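ENT (Trypanosoma brucei brucei, PDB 5ZX1) is of unknown function but contains a helical ENT domain and, as in other proteins with this domain, probably takes part in transcriptional regulation. Local coordinates at residues 32-35 / 36-40; 43-46 / 47-51; 84-87 / 88-92. All coordinates share one frame; numbering follows the deposited sequence.

Interaction 1: 32-35 / 36-40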
ATOM      1  N   GLU A  32     -18.215   7.235  15.723  1.00 70.92           N
ATOM      2  CA  GLU A  32     -16.887   6.895  16.222  1.00 71.02           C
ATOM      3  C   GLU A  32     -16.427   5.613  15.537  1.00 72.28           C
ATOM      4  O   GLU A  32     -15.291   5.526  15.047  1.00 67.33           O
ATOM      5  CB  GLU A  32     -16.893   6.738  17.752  1.00 69.04           C
ATOM      6  CG  GLU A  32     -15.556   7.032  18.416  1.00 83.30           C
ATOM      7  CD  GLU A  32     -15.103   8.479  18.236  1.00 86.46           C
ATOM      8  OE1 GLU A  32     -13.892   8.706  17.996  1.00 90.61           O
ATOM      9  OE2 GLU A  32     -15.957   9.389  18.336  1.00 84.07           O
ATOM     10  N   LEU A  33     -17.328   4.629  15.513  1.00 72.10           N
ATOM     11  CA  LEU A  33     -17.128   3.371  14.805  1.00 66.59           C
ATOM     12  C   LEU A  33     -16.721   3.613  13.329  1.00 69.13           C
ATOM     13  O   LEU A  33     -15.733   3.057  12.851  1.00 65.98           O
ATOM     14  CB  LEU A  33     -18.402   2.526  14.885  1.00 62.62           C
ATOM     15  CG  LEU A  33     -18.481   1.637  16.129  1.00 67.25           C
ATOM     16  CD1 LEU A  33     -19.675   0.701  16.089  1.00 67.97           C
ATOM     17  CD2 LEU A  33     -17.202   0.842  16.292  1.00 64.76           C
ATOM     18  N   TYR A  34     -17.463   4.460  12.621  1.00 64.66           N
ATOM     19  CA  TYR A  34     -17.110   4.769  11.245  1.00 64.20           C
ATOM     20  C   TYR A  34     -15.711   5.358  11.173  1.00 63.36           C
ATOM     21  O   TYR A  34     -14.916   4.968  10.322  1.00 67.00           O
ATOM     22  CB  TYR A  34     -18.116   5.727  10.607  1.00 62.17           C
ATOM     23  CG  TYR A  34     -17.840   5.913   9.134  1.00 66.88           C
ATOM     24  CD1 TYR A  34     -18.115   4.903   8.229  1.00 65.10           C
ATOM     25  CD2 TYR A  34     -17.268   7.088   8.652  1.00 72.14           C
ATOM     26  CE1 TYR A  34     -17.840   5.052   6.881  1.00 66.72           C
ATOM     27  CE2 TYR A  34     -16.995   7.254   7.309  1.00 67.71           C
ATOM     28  CZ  TYR A  34     -17.282   6.233   6.425  1.00 74.86           C
ATOM     29  OH  TYR A  34     -17.005   6.392   5.080  1.00 66.41           O
ATOM     30  N   LYS A  35     -15.403   6.269  12.090  1.00 69.16           N
ATOM     31  CA  LYS A  35     -14.112   6.948  12.115  1.00 64.05           C
ATOM     32  C   LYS A  35     -12.974   5.954  12.333  1.00 66.58           C
ATOM     33  O   LYS A  35     -11.931   6.027  11.679  1.00 62.16           O
ATOM     34  CB  LYS A  35     -14.089   8.018  13.209  1.00 66.96           C
ATOM     35  CG  LYS A  35     -12.790   8.850  13.251  1.00 70.21           C
ATOM     36  CD  LYS A  35     -12.418   9.259  14.669  1.00 76.84           C
ATOM     37  CE  LYS A  35     -11.085  10.006  14.711  1.00 75.06           C
ATOM     38  NZ  LYS A  35     -11.099  11.183  13.798  1.00 84.13           N
ATOM     39  N   ALA A  36     -13.171   5.027  13.264  1.00 67.82           N
ATOM     40  CA  ALA A  36     -12.142   4.037  13.540  1.00 60.61           C
ATOM     41  C   ALA A  36     -11.961   3.129  12.315  1.00 63.15           C
ATOM     42  O   ALA A  36     -10.844   2.804  11.936  1.00 66.92           O
ATOM     43  CB  ALA A  36     -12.500   3.223  14.787  1.00 61.11           C
ATOM     44  N   ALA A  37     -13.068   2.750  11.682  1.00 64.03           N
ATOM     45  CA  ALA A  37     -13.031   1.913  10.483  1.00 61.47           C
ATOM     46  C   ALA A  37     -12.452   2.663   9.274  1.00 59.97           C
ATOM     47  O   ALA A  37     -11.587   2.143   8.561  1.00 58.84           O
ATOM     48  CB  ALA A  37     -14.416   1.403  10.167  1.00 59.17           C
ATOM     49  N   ARG A  38     -12.935   3.870   9.026  1.00 59.64           N
ATOM     50  CA  ARG A  38     -12.421   4.661   7.906  1.00 59.97           C
ATOM     51  C   ARG A  38     -10.905   4.753   7.975  1.00 62.08           C
ATOM     52  O   ARG A  38     -10.207   4.347   7.057  1.00 62.78           O
ATOM     53  CB  ARG A  38     -13.026   6.058   7.905  1.00 67.86           C
ATOM     54  CG  ARG A  38     -12.857   6.777   6.574  1.00 68.38           C
ATOM     55  CD  ARG A  38     -13.183   5.830   5.451  1.00 70.79           C
ATOM     56  NE  ARG A  38     -13.205   6.447   4.130  1.00 76.46           N
ATOM     57  CZ  ARG A  38     -13.245   5.744   2.999  1.00 76.58           C
ATOM     58  NH1 ARG A  38     -13.270   6.361   1.819  1.00 71.13           N
ATOM     59  NH2 ARG A  38     -13.263   4.412   3.055  1.00 69.77           N
ATOM     60  N   GLU A  39     -10.395   5.225   9.106  1.00 64.84           N
ATOM     61  CA  GLU A  39      -8.955   5.350   9.311  1.00 67.74           C
ATOM     62  C   GLU A  39      -8.197   4.023   9.106  1.00 64.67           C
ATOM     63  O   GLU A  39      -7.052   4.011   8.660  1.00 64.09           O
ATOM     64  CB  GLU A  39      -8.676   5.907  10.710  1.00 62.04           C
ATOM     65  CG  GLU A  39      -8.952   7.399  10.817  1.00 76.41           C
ATOM     66  CD  GLU A  39      -8.934   7.917  12.248  1.00 82.61           C
ATOM     67  OE1 GLU A  39      -8.832   7.097  13.197  1.00 75.39           O
ATOM     68  OE2 GLU A  39      -9.011   9.157  12.413  1.00 86.84           O
ATOM     69  N   GLU A  40      -8.826   2.904   9.421  1.00 65.19           N
ATOM     70  CA  GLU A  40      -8.174   1.631   9.165  1.00 68.29           C
ATOM     71  C   GLU A  40      -8.198   1.291   7.674  1.00 63.47           C
ATOM     72  O   GLU A  40      -7.198   0.830   7.126  1.00 59.54           O
ATOM     73  CB  GLU A  40      -8.821   0.532   9.984  1.00 59.56           C
ATOM     74  CG  GLU A  40      -8.497   0.674  11.449  1.00 68.61           C
ATOM     75  CD  GLU A  40      -8.391  -0.663  12.161  1.00 71.09           C
ATOM     76  OE1 GLU A  40      -8.272  -1.692  11.465  1.00 73.86           O
ATOM     77  OE2 GLU A  40      -8.424  -0.686  13.413  1.00 75.33           O
TER
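Y34 with R38, and K35 with E39, form two i to i+4 side-chain pairs on consecutive residues near the start of the long helix 30-56 of the ENT domain. The backbone beneath them follows the regular alpha-helical pattern: A36 N, A37 N, R38 N and E39 N bond to the carbonyls of E32, L33, Y34 and K35. The R38 N to Y34 O bond is short, at 2.6 Å.

The tyrosine-arginine pair runs side by side, both side chains pointing the same way, with the phenol ring and the guanidinium turned only 24° apart. R38 CB lies over one ring face near its rim, and Y34 OH sits 3.9 Å from R38 CD, so the contact is a loose van der Waals one. The polar end of R38 is engaged elsewhere: it meets E41 in a salt bridge and the carbonyl oxygens of L75 and C76, tying this helix to the chain just beyond helix 62-74.

K35 starts with CG anti to its amide nitrogen (chi1 -176°), and bends at chi2 and chi4 bring CE and NZ to E39 OE2. The result is a salt bridge, K35 NZ to E39 OE2 at 3.2 Å, whose hydrogen bond is weak; K35 CE is equally close to that oxygen.

Interaction 2: 43-46 / 47-51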
ATOM      1  N   CYS A  43      -5.490   3.243   6.279  1.00 65.33           N
ATOM      2  CA  CYS A  43      -4.183   2.769   6.685  1.00 68.28           C
ATOM      3  C   CYS A  43      -3.873   1.504   5.921  1.00 65.79           C
ATOM      4  O   CYS A  43      -2.751   1.321   5.448  1.00 60.29           O
ATOM      5  CB  CYS A  43      -4.110   2.522   8.184  1.00 67.85           C
ATOM      6  SG  CYS A  43      -3.640   4.001   9.065  1.00 87.68           S
ATOM      7  N   SER A  44      -4.873   0.636   5.786  1.00 66.87           N
ATOM      8  CA  SER A  44      -4.639  -0.646   5.141  1.00 66.70           C
ATOM      9  C   SER A  44      -4.278  -0.433   3.670  1.00 64.17           C
ATOM     10  O   SER A  44      -3.406  -1.126   3.141  1.00 63.78           O
ATOM     11  CB  SER A  44      -5.844  -1.569   5.285  1.00 62.34           C
ATOM     12  OG  SER A  44      -6.674  -1.551   4.146  1.00 72.86           O
ATOM     13  N   TYR A  45      -4.899   0.545   3.017  1.00 63.91           N
ATOM     14  CA  TYR A  45      -4.509   0.840   1.639  1.00 61.81           C
ATOM     15  C   TYR A  45      -3.072   1.384   1.580  1.00 63.93           C
ATOM     16  O   TYR A  45      -2.286   1.005   0.701  1.00 65.63           O
ATOM     17  CB  TYR A  45      -5.480   1.825   0.977  1.00 58.56           C
ATOM     18  CG  TYR A  45      -5.336   1.840  -0.537  1.00 63.17           C
ATOM     19  CD1 TYR A  45      -5.865   0.811  -1.309  1.00 60.68           C
ATOM     20  CD2 TYR A  45      -4.666   2.869  -1.188  1.00 63.21           C
ATOM     21  CE1 TYR A  45      -5.734   0.796  -2.667  1.00 60.31           C
ATOM     22  CE2 TYR A  45      -4.528   2.874  -2.575  1.00 62.97           C
ATOM     23  CZ  TYR A  45      -5.069   1.826  -3.305  1.00 64.45           C
ATOM     24  OH  TYR A  45      -4.951   1.788  -4.674  1.00 58.69           O
ATOM     25  N   ARG A  46      -2.728   2.266   2.512  1.00 64.77           N
ATOM     26  CA  ARG A  46      -1.404   2.882   2.528  1.00 65.43           C
ATOM     27  C   ARG A  46      -0.313   1.821   2.616  1.00 62.57           C
ATOM     28  O   ARG A  46       0.608   1.762   1.792  1.00 58.90           O
ATOM     29  CB  ARG A  46      -1.278   3.857   3.706  1.00 69.03           C
ATOM     30  CG  ARG A  46       0.086   4.527   3.804  1.00 69.84           C
ATOM     31  CD  ARG A  46       0.244   5.270   5.110  1.00 72.26           C
ATOM     32  NE  ARG A  46       1.628   5.702   5.311  1.00 84.75           N
ATOM     33  CZ  ARG A  46       2.484   5.153   6.174  1.00 85.49           C
ATOM     34  NH1 ARG A  46       3.722   5.629   6.264  1.00 80.06           N
ATOM     35  NH2 ARG A  46       2.111   4.139   6.953  1.00 83.61           N
ATOM     36  N   SER A  47      -0.437   0.961   3.614  1.00 59.13           N
ATOM     37  CA  SER A  47       0.550  -0.065   3.822  1.00 59.13           C
ATOM     38  C   SER A  47       0.589  -0.999   2.612  1.00 62.83           C
ATOM     39  O   SER A  47       1.622  -1.612   2.321  1.00 67.89           O
ATOM     40  CB  SER A  47       0.245  -0.838   5.098  1.00 57.64           C
ATOM     41  OG  SER A  47      -0.824  -1.722   4.858  1.00 68.74           O
ATOM     42  N   LEU A  48      -0.526  -1.091   1.894  1.00 59.33           N
ATOM     43  CA  LEU A  48      -0.595  -1.903   0.684  1.00 58.89           C
ATOM     44  C   LEU A  48       0.248  -1.315  -0.437  1.00 57.22           C
ATOM     45  O   LEU A  48       0.956  -2.036  -1.135  1.00 56.04           O
ATOM     46  CB  LEU A  48      -2.040  -2.033   0.213  1.00 65.27           C
ATOM     47  CG  LEU A  48      -2.696  -3.408   0.217  1.00 70.34           C
ATOM     48  CD1 LEU A  48      -3.921  -3.335  -0.666  1.00 72.47           C
ATOM     49  CD2 LEU A  48      -1.739  -4.463  -0.283  1.00 63.50           C
ATOM     50  N   CYS A  49       0.144  -0.008  -0.636  1.00 58.13           N
ATOM     51  CA  CYS A  49       0.977   0.652  -1.636  1.00 58.09           C
ATOM     52  C   CYS A  49       2.478   0.510  -1.339  1.00 59.88           C
ATOM     53  O   CYS A  49       3.266   0.186  -2.221  1.00 60.29           O
ATOM     54  CB  CYS A  49       0.605   2.129  -1.722  1.00 58.47           C
ATOM     55  SG  CYS A  49      -0.979   2.406  -2.529  1.00 64.51           S
ATOM     56  N   ARG A  50       2.870   0.748  -0.092  1.00 62.25           N
ATOM     57  CA  ARG A  50       4.288   0.798   0.262  1.00 63.82           C
ATOM     58  C   ARG A  50       4.934  -0.545  -0.006  1.00 64.52           C
ATOM     59  O   ARG A  50       5.933  -0.665  -0.732  1.00 64.08           O
ATOM     60  CB  ARG A  50       4.469   1.193   1.731  1.00 64.02           C
ATOM     61  CG  ARG A  50       3.806   2.507   2.081  1.00 68.98           C
ATOM     62  CD  ARG A  50       3.482   2.593   3.560  1.00 67.59           C
ATOM     63  NE  ARG A  50       4.642   2.247   4.362  1.00 68.66           N
ATOM     64  CZ  ARG A  50       5.697   3.034   4.547  1.00 75.93           C
ATOM     65  NH1 ARG A  50       5.765   4.233   3.978  1.00 71.77           N
ATOM     66  NH2 ARG A  50       6.699   2.599   5.291  1.00 65.13           N
ATOM     67  N   VAL A  51       4.320  -1.555   0.581  1.00 56.34           N
ATOM     68  CA  VAL A  51       4.770  -2.916   0.480  1.00 58.73           C
ATOM     69  C   VAL A  51       4.790  -3.448  -0.968  1.00 62.28           C
ATOM     70  O   VAL A  51       5.740  -4.113  -1.376  1.00 65.14           O
ATOM     71  CB  VAL A  51       3.882  -3.765   1.405  1.00 58.06           C
ATOM     72  CG1 VAL A  51       3.777  -5.151   0.921  1.00 63.70           C
ATOM     73  CG2 VAL A  51       4.426  -3.729   2.806  1.00 59.69           C
TER
HETATM   74  O   HOH W   1      -2.975  -3.724   3.914  0.50 76.79           O
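The middle of helix 30-56, the central helix of this ENT domain, carries a stacked arginine pair, R46 over R50, on one side and a cysteine-aromatic contact, Y45 with C49, on another. The guanidinium groups of R46 and R50 lie nearly parallel, their planes 17° apart and their centres separated by 4.2 Å. The stack is offset: R46 NH1 sits over the rim of the R50 group, 3.4 Å from R50 NH1, while R50 CD lies over the centre of the R46 guanidinium. R46 reaches this place with an extended chain, whereas R50 bends at chi3 (50°) to bring its plane alongside. Two like charges meet here, a cost that the long, weak ion pair of R50 NH1 with D92 OD2 may lessen in part.

C49 SG approaches the Y45 ring obliquely, 3.6 Å from Y45 CE2. A water gives a hydrogen bond to S44 O at 2.7 Å and is also bonded to S47 OG, bridging one turn. Backbone bonds run from S47, L48, C49 and R50 N to the carbonyls four residues earlier.

Helices 62-74 and 79-91 both pack on this segment. Y45 reaches L68 on the first and A82 on the second, and its hydroxyl is hydrogen-bonded to R72; L48 rests on I67 and M71 of helix 62-74. C49 and R50 meet A89 of helix 79-91, and R50 also touches L94 and V95 of helix 93-101.

Interaction 3: 84-87 / 88-92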
ATOM      1  N   ALA A  84      -2.882   9.239  -4.549  1.00 75.25           N
ATOM      2  CA  ALA A  84      -2.039   9.977  -3.618  1.00 69.02           C
ATOM      3  C   ALA A  84      -1.194   9.012  -2.796  1.00 73.98           C
ATOM      4  O   ALA A  84       0.028   9.147  -2.739  1.00 72.68           O
ATOM      5  CB  ALA A  84      -2.886  10.856  -2.711  1.00 72.66           C
ATOM      6  N   GLU A  85      -1.840   8.026  -2.174  1.00 70.25           N
ATOM      7  CA  GLU A  85      -1.120   7.035  -1.379  1.00 73.05           C
ATOM      8  C   GLU A  85      -0.079   6.283  -2.205  1.00 72.51           C
ATOM      9  O   GLU A  85       1.017   6.009  -1.727  1.00 75.09           O
ATOM     10  CB  GLU A  85      -2.093   6.032  -0.747  1.00 64.43           C
ATOM     11  CG  GLU A  85      -2.978   6.624   0.313  1.00 76.16           C
ATOM     12  CD  GLU A  85      -2.180   7.234   1.451  1.00 80.43           C
ATOM     13  OE1 GLU A  85      -1.174   6.615   1.869  1.00 76.66           O
ATOM     14  OE2 GLU A  85      -2.553   8.337   1.916  1.00 91.32           O
ATOM     15  N   LEU A  86      -0.422   5.943  -3.442  1.00 72.99           N
ATOM     16  CA  LEU A  86       0.513   5.212  -4.289  1.00 73.24           C
ATOM     17  C   LEU A  86       1.703   6.093  -4.660  1.00 74.53           C
ATOM     18  O   LEU A  86       2.856   5.642  -4.652  1.00 72.94           O
ATOM     19  CB  LEU A  86      -0.175   4.699  -5.556  1.00 70.70           C
ATOM     20  CG  LEU A  86       0.760   3.956  -6.509  1.00 67.99           C
ATOM     21  CD1 LEU A  86       1.350   2.738  -5.820  1.00 65.90           C
ATOM     22  CD2 LEU A  86       0.011   3.546  -7.753  1.00 73.69           C
ATOM     23  N   ALA A  87       1.414   7.346  -4.999  1.00 74.41           N
ATOM     24  CA  ALA A  87       2.456   8.309  -5.316  1.00 72.98           C
ATOM     25  C   ALA A  87       3.394   8.479  -4.112  1.00 72.83           C
ATOM     26  O   ALA A  87       4.616   8.461  -4.255  1.00 75.58           O
ATOM     27  CB  ALA A  87       1.840   9.641  -5.724  1.00 65.50           C
ATOM     28  N   ALA A  88       2.809   8.607  -2.924  1.00 74.90           N
ATOM     29  CA  ALA A  88       3.570   8.785  -1.689  1.00 71.80           C
ATOM     30  C   ALA A  88       4.471   7.591  -1.398  1.00 77.87           C
ATOM     31  O   ALA A  88       5.617   7.754  -0.969  1.00 83.50           O
ATOM     32  CB  ALA A  88       2.626   9.018  -0.519  1.00 68.28           C
ATOM     33  N   ALA A  89       3.961   6.388  -1.628  1.00 73.90           N
ATOM     34  CA  ALA A  89       4.727   5.197  -1.300  1.00 74.76           C
ATOM     35  C   ALA A  89       5.904   5.036  -2.254  1.00 73.36           C
ATOM     36  O   ALA A  89       6.983   4.597  -1.858  1.00 75.94           O
ATOM     37  CB  ALA A  89       3.838   3.974  -1.333  1.00 71.26           C
ATOM     38  N   ARG A  90       5.695   5.405  -3.512  1.00 77.39           N
ATOM     39  CA  ARG A  90       6.733   5.283  -4.533  1.00 73.29           C
ATOM     40  C   ARG A  90       7.975   6.091  -4.176  1.00 75.56           C
ATOM     41  O   ARG A  90       9.101   5.704  -4.493  1.00 78.64           O
ATOM     42  CB  ARG A  90       6.192   5.733  -5.889  1.00 75.30           C
ATOM     43  CG  ARG A  90       5.511   4.628  -6.690  1.00 80.27           C
ATOM     44  CD  ARG A  90       5.383   5.034  -8.160  1.00 88.72           C
ATOM     45  NE  ARG A  90       4.656   4.050  -8.964  1.00 89.16           N
ATOM     46  CZ  ARG A  90       3.379   4.165  -9.318  1.00 81.99           C
ATOM     47  NH1 ARG A  90       2.815   3.219 -10.055  1.00 81.84           N
ATOM     48  NH2 ARG A  90       2.670   5.225  -8.935  1.00 87.49           N
ATOM     49  N   GLU A  91       7.764   7.208  -3.496  1.00 77.44           N
ATOM     50  CA  GLU A  91       8.843   8.133  -3.212  1.00 79.16           C
ATOM     51  C   GLU A  91       9.277   8.100  -1.741  1.00 76.88           C
ATOM     52  O   GLU A  91      10.223   8.773  -1.352  1.00 77.69           O
ATOM     53  CB  GLU A  91       8.415   9.541  -3.599  1.00 74.04           C
ATOM     54  CG  GLU A  91       7.571  10.206  -2.536  1.00 87.21           C
ATOM     55  CD  GLU A  91       7.223  11.635  -2.892  1.00104.06           C
ATOM     56  OE1 GLU A  91       6.793  12.397  -1.989  1.00 98.77           O
ATOM     57  OE2 GLU A  91       7.390  11.986  -4.084  1.00104.31           O
ATOM     58  N   ASP A  92       8.580   7.329  -0.919  1.00 76.55           N
ATOM     59  CA  ASP A  92       8.997   7.157   0.465  1.00 68.71           C
ATOM     60  C   ASP A  92      10.404   6.557   0.491  1.00 69.70           C
ATOM     61  O   ASP A  92      10.737   5.706  -0.350  1.00 73.83           O
ATOM     62  CB  ASP A  92       8.009   6.269   1.213  1.00 72.48           C
ATOM     63  CG  ASP A  92       8.488   5.904   2.592  1.00 72.87           C
ATOM     64  OD1 ASP A  92       9.359   5.012   2.692  1.00 73.39           O
ATOM     65  OD2 ASP A  92       7.987   6.501   3.571  1.00 75.97           O
TER
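R90 lays the flat of its guanidinium group across the branched end of L86, one turn earlier in helix 79-91, and the two side chains run at a slant to each other. A chi1 of 178° sets CG of L86 beside the residue's carbonyl carbon, and the R90 chain, extended from CG to NE, reaches back over it. L86 CG comes to 3.3 Å from R90 NH2 and L86 CD2 to 3.6 Å from R90 NH1, while CD1 stands over the rim of the same face. The contact is one of van der Waals packing against a cationic plane. A hydrogen bond from R90 NE to the carbonyl of G58 limits how the group can turn.

Beneath the pair, A88, A89 and R90 donate to A84, E85 and L86 O, with A88 N 2.8 Å from A84 O. The i to i+4 bonding weakens at E91, just before D92: E91 N lies 3.5 Å from A87 O. D92 OD1 accepts from V95 N, so D92 serves as N-cap of helix 93-101. The whole is a leucine-arginine i to i+4 pair in the last turns before an N-capped helix.

The three contacts come in series along the chain. Interactions 1 and 2 share helix 30-56, with centres about 16 Å apart; interaction 1 lies toward the helix's beginning, on the surface, and interaction 2 close to the centre of the chain. Interaction 3 belongs to helix 79-91 and its centre is about 9 Å from that of interaction 2, which it touches: C49 SG lies 3.6 Å from L86 CA, and R46 CG packs against E85 OE1. Interactions 1 and 3 are about 22 Å apart between centres and do not meet. In this all-helical domain the central helix thus runs from a surface-exposed beginning into the packing against helix 79-91.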